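Local coordinates for protein Ufm1-specific protease (Caenorhabditis elegans, PDB 5EJJ) that is a thiol protease of the peptidase C78 family that recognises the modifier ufm-1 and hydrolyses the peptide bond at its C-terminal glycine, at residues A[2-8]-A[116-122]. Sequence-based numbering, arbitrary orientation.
Sequences ELWFIDA and MFNNEHV
W4, F5 and I6 pair with F117, N118 and N119 as two short parallel strands, whose axes come within 4.5 Å. W4 N donates to M116 O, W4 O accepts from N118 N, and I6 N donates to N118 O. The last strand bond, E120 N to I6 O, is weak. F5 also bonds through its backbone to K44 and V46, at the start of strand 45-53.

W4, I6, F117 and N119 lie on one face of the pair, F5 and N118 on the other. W4 CB sits over one face of the F117 ring in a CH-pi contact, 3.8 Å from the ring centroid. The five-membered ring of W4 and the F117 ring are oblique to each other, their planes 34° apart. CG of F117 is anti to its carbonyl carbon (chi1 -70°), which sets the ring alongside W4. I6 CG2 reaches the same ring at CD2. F93 meets both W4 and F117 edge-to-face, and F110 of helix 107-113 packs on I6 and F117. An alanine at F117 would probably leave W4 CB and I6 CG2 without their common neighbour and open a gap beside F110. M116 SD makes an oblique Met-aromatic contact with the indole, 4.0 Å from W4 CD1.

At the far end N119 OD1 accepts from A8 N, the first residue of helix 8-19, at 3.1 Å; a water also donates to it and to D7 OD1. D7 is the N-cap of that helix, with OD1 bonded to A10 N. Its OD2 takes weak bonds from H121 ND1 and V122 N.

Backbone bonds thus set the register, aromatic packing covers one face, and D7 and N119 take up N-H groups at the helix start.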
ATOM      1  N   GLU A   2     -11.255  31.643  -0.321  1.00 69.99           N
ATOM      2  CA  GLU A   2     -10.784  30.639   0.620  1.00 62.32           C
ATOM      3  C   GLU A   2      -9.771  29.771  -0.125  1.00 51.79           C
ATOM      4  O   GLU A   2      -9.945  29.481  -1.309  1.00 47.12           O
ATOM      5  CB  GLU A   2     -11.967  29.800   1.110  1.00 53.30           C
ATOM      6  CG  GLU A   2     -12.880  29.352  -0.035  1.00 53.03           C
ATOM      7  CD  GLU A   2     -14.071  28.512   0.417  1.00 57.84           C
ATOM      8  OE1 GLU A   2     -14.622  27.768  -0.423  1.00 57.25           O
ATOM      9  OE2 GLU A   2     -14.471  28.599   1.598  1.00 61.74           O
ATOM     10  N   LEU A   3      -8.704  29.367   0.548  1.00 43.41           N
ATOM     11  CA  LEU A   3      -7.672  28.588  -0.126  1.00 39.66           C
ATOM     12  C   LEU A   3      -7.866  27.093   0.028  1.00 32.33           C
ATOM     13  O   LEU A   3      -7.869  26.568   1.137  1.00 32.06           O
ATOM     14  CB  LEU A   3      -6.290  28.926   0.416  1.00 45.15           C
ATOM     15  CG  LEU A   3      -5.807  30.352   0.251  1.00 43.88           C
ATOM     16  CD1 LEU A   3      -4.335  30.398   0.648  1.00 25.59           C
ATOM     17  CD2 LEU A   3      -6.070  30.802  -1.196  1.00 47.32           C
ATOM     18  N   TRP A   4      -7.995  26.416  -1.100  1.00 27.06           N
ATOM     19  CA  TRP A   4      -7.967  24.977  -1.129  1.00 22.16           C
ATOM     20  C   TRP A   4      -6.644  24.546  -1.682  1.00 20.75           C
ATOM     21  O   TRP A   4      -6.036  25.256  -2.470  1.00 24.11           O
ATOM     22  CB  TRP A   4      -9.091  24.446  -1.996  1.00 22.17           C
ATOM     23  CG  TRP A   4     -10.365  24.469  -1.270  1.00 25.36           C
ATOM     24  CD1 TRP A   4     -11.166  25.546  -1.064  1.00 29.50           C
ATOM     25  CD2 TRP A   4     -10.983  23.371  -0.605  1.00 26.31           C
ATOM     26  NE1 TRP A   4     -12.261  25.188  -0.328  1.00 28.57           N
ATOM     27  CE2 TRP A   4     -12.177  23.855  -0.031  1.00 28.64           C
ATOM     28  CE3 TRP A   4     -10.655  22.018  -0.455  1.00 22.79           C
ATOM     29  CZ2 TRP A   4     -13.048  23.037   0.692  1.00 26.66           C
ATOM     30  CZ3 TRP A   4     -11.521  21.207   0.258  1.00 22.16           C
ATOM     31  CH2 TRP A   4     -12.706  21.723   0.823  1.00 25.59           C
ATOM     32  N   PHE A   5      -6.194  23.380  -1.249  1.00 18.86           N
ATOM     33  CA  PHE A   5      -4.947  22.826  -1.709  1.00 15.23           C
ATOM     34  C   PHE A   5      -5.210  21.488  -2.344  1.00 12.51           C
ATOM     35  O   PHE A   5      -6.088  20.745  -1.910  1.00 11.58           O
ATOM     36  CB  PHE A   5      -3.989  22.699  -0.540  1.00 19.03           C
ATOM     37  CG  PHE A   5      -3.661  24.016   0.089  1.00 27.70           C
ATOM     38  CD1 PHE A   5      -4.552  24.619   0.978  1.00 26.68           C
ATOM     39  CD2 PHE A   5      -2.472  24.677  -0.230  1.00 26.46           C
ATOM     40  CE1 PHE A   5      -4.263  25.857   1.546  1.00 27.08           C
ATOM     41  CE2 PHE A   5      -2.172  25.902   0.336  1.00 21.81           C
ATOM     42  CZ  PHE A   5      -3.071  26.498   1.227  1.00 26.10           C
ATOM     43  N   ILE A   6      -4.458  21.192  -3.391  1.00 12.61           N
ATOM     44  CA  ILE A   6      -4.635  19.953  -4.117  1.00 12.13           C
ATOM     45  C   ILE A   6      -3.298  19.470  -4.678  1.00 16.18           C
ATOM     46  O   ILE A   6      -2.375  20.264  -4.924  1.00 15.08           O
ATOM     47  CB  ILE A   6      -5.659  20.157  -5.230  1.00 11.15           C
ATOM     48  CG1 ILE A   6      -6.057  18.833  -5.862  1.00 11.61           C
ATOM     49  CG2 ILE A   6      -5.150  21.156  -6.240  1.00 11.75           C
ATOM     50  CD1 ILE A   6      -7.142  18.986  -6.917  1.00 11.93           C
ATOM     51  N   ASP A   7      -3.170  18.156  -4.839  1.00 16.27           N
ATOM     52  CA  ASP A   7      -2.029  17.622  -5.556  1.00 14.48           C
ATOM     53  C   ASP A   7      -2.471  17.332  -6.982  1.00 18.08           C
ATOM     54  O   ASP A   7      -2.979  16.236  -7.274  1.00 18.41           O
ATOM     55  CB  ASP A   7      -1.513  16.373  -4.866  1.00 16.63           C
ATOM     56  CG  ASP A   7      -0.215  15.849  -5.467  1.00 21.53           C
ATOM     57  OD1 ASP A   7       0.009  16.007  -6.688  1.00 21.24           O
ATOM     58  OD2 ASP A   7       0.580  15.247  -4.701  1.00 27.64           O
ATOM     59  N   ALA A   8      -2.282  18.321  -7.864  1.00 16.99           N
ATOM     60  CA  ALA A   8      -2.680  18.195  -9.263  1.00 14.25           C
ATOM     61  C   ALA A   8      -2.013  17.038 -10.028  1.00 16.55           C
ATOM     62  O   ALA A   8      -2.668  16.397 -10.836  1.00 15.71           O
ATOM     63  CB  ALA A   8      -2.482  19.481  -9.973  1.00 13.79           C
ATOM     64  N   MET A 116      -9.443  29.367  -6.727  1.00 25.71           N
ATOM     65  CA  MET A 116      -9.269  29.192  -5.297  1.00 26.29           C
ATOM     66  C   MET A 116      -8.367  28.014  -4.920  1.00 27.49           C
ATOM     67  O   MET A 116      -8.026  27.842  -3.752  1.00 31.55           O
ATOM     68  CB  MET A 116     -10.597  29.205  -4.528  1.00 30.10           C
ATOM     69  CG  MET A 116     -11.593  28.119  -4.860  1.00 37.14           C
ATOM     70  SD  MET A 116     -12.888  28.064  -3.582  1.00 56.42           S
ATOM     71  CE  MET A 116     -14.145  27.064  -4.391  1.00 43.85           C
ATOM     72  N   PHE A 117      -7.920  27.244  -5.908  1.00 24.42           N
ATOM     73  CA  PHE A 117      -7.022  26.125  -5.621  1.00 23.37           C
ATOM     74  C   PHE A 117      -5.543  26.430  -5.761  1.00 23.38           C
ATOM     75  O   PHE A 117      -5.154  27.239  -6.595  1.00 24.95           O
ATOM     76  CB  PHE A 117      -7.393  24.914  -6.461  1.00 22.43           C
ATOM     77  CG  PHE A 117      -8.671  24.300  -6.038  1.00 25.32           C
ATOM     78  CD1 PHE A 117      -9.875  24.887  -6.390  1.00 24.56           C
ATOM     79  CD2 PHE A 117      -8.677  23.176  -5.232  1.00 22.08           C
ATOM     80  CE1 PHE A 117     -11.063  24.348  -5.978  1.00 25.99           C
ATOM     81  CE2 PHE A 117      -9.872  22.625  -4.816  1.00 25.81           C
ATOM     82  CZ  PHE A 117     -11.067  23.215  -5.187  1.00 24.99           C
ATOM     83  N   ASN A 118      -4.732  25.767  -4.935  1.00 21.75           N
ATOM     84  CA  ASN A 118      -3.274  25.853  -4.991  1.00 17.63           C
ATOM     85  C   ASN A 118      -2.659  24.492  -5.153  1.00 16.44           C
ATOM     86  O   ASN A 118      -2.954  23.617  -4.371  1.00 18.09           O
ATOM     87  CB  ASN A 118      -2.724  26.413  -3.695  1.00 18.65           C
ATOM     88  CG  ASN A 118      -2.864  27.904  -3.594  1.00 21.12           C
ATOM     89  OD1 ASN A 118      -3.965  28.449  -3.735  1.00 30.72           O
ATOM     90  ND2 ASN A 118      -1.746  28.586  -3.337  1.00 17.88           N
ATOM     91  N   ASN A 119      -1.781  24.312  -6.138  1.00 19.04           N
ATOM     92  CA  ASN A 119      -1.055  23.045  -6.280  1.00 17.89           C
ATOM     93  C   ASN A 119      -0.054  22.747  -5.159  1.00 17.80           C
ATOM     94  O   ASN A 119       0.665  23.623  -4.708  1.00 22.45           O
ATOM     95  CB  ASN A 119      -0.324  22.964  -7.610  1.00 16.86           C
ATOM     96  CG  ASN A 119       0.419  21.660  -7.754  1.00 17.04           C
ATOM     97  OD1 ASN A 119      -0.176  20.629  -8.046  1.00 19.26           O
ATOM     98  ND2 ASN A 119       1.712  21.686  -7.503  1.00 19.26           N
ATOM     99  N   GLU A 120       0.009  21.501  -4.725  1.00 15.41           N
ATOM    100  CA  GLU A 120       0.846  21.178  -3.594  1.00 17.38           C
ATOM    101  C   GLU A 120       1.120  19.699  -3.601  1.00 20.96           C
ATOM    102  O   GLU A 120       0.274  18.916  -4.016  1.00 21.26           O
ATOM    103  CB  GLU A 120       0.136  21.579  -2.314  1.00 23.83           C
ATOM    104  CG  GLU A 120       0.373  20.676  -1.116  1.00 30.30           C
ATOM    105  CD  GLU A 120      -0.076  21.333   0.186  1.00 41.67           C
ATOM    106  OE1 GLU A 120       0.369  22.496   0.412  1.00 43.02           O
ATOM    107  OE2 GLU A 120      -0.872  20.702   0.952  1.00 33.00           O
ATOM    108  N   HIS A 121       2.316  19.309  -3.181  1.00 21.45           N
ATOM    109  CA  HIS A 121       2.667  17.910  -3.220  1.00 23.75           C
ATOM    110  C   HIS A 121       2.318  17.383  -1.834  1.00 25.99           C
ATOM    111  O   HIS A 121       3.121  17.453  -0.915  1.00 29.56           O
ATOM    112  CB  HIS A 121       4.143  17.723  -3.604  1.00 24.87           C
ATOM    113  CG  HIS A 121       4.602  16.295  -3.592  1.00 44.12           C
ATOM    114  ND1 HIS A 121       3.882  15.272  -4.173  1.00 53.53           N
ATOM    115  CD2 HIS A 121       5.712  15.720  -3.059  1.00 48.98           C
ATOM    116  CE1 HIS A 121       4.524  14.126  -3.997  1.00 50.82           C
ATOM    117  NE2 HIS A 121       5.636  14.371  -3.325  1.00 51.03           N
ATOM    118  N   VAL A 122       1.085  16.897  -1.697  1.00 24.82           N
ATOM    119  CA  VAL A 122       0.529  16.459  -0.424  1.00 20.44           C
ATOM    120  C   VAL A 122       1.229  15.206   0.054  1.00 20.36           C
ATOM    121  O   VAL A 122       1.401  14.267  -0.736  1.00 23.92           O
ATOM    122  CB  VAL A 122      -0.951  16.104  -0.580  1.00 18.52           C
ATOM    123  CG1 VAL A 122      -1.554  15.747   0.781  1.00 13.60           C
ATOM    124  CG2 VAL A 122      -1.705  17.238  -1.270  1.00 14.85           C
TER
HETATM  125  O   HOH W   1       0.796  18.343  -8.045  1.00 19.00           O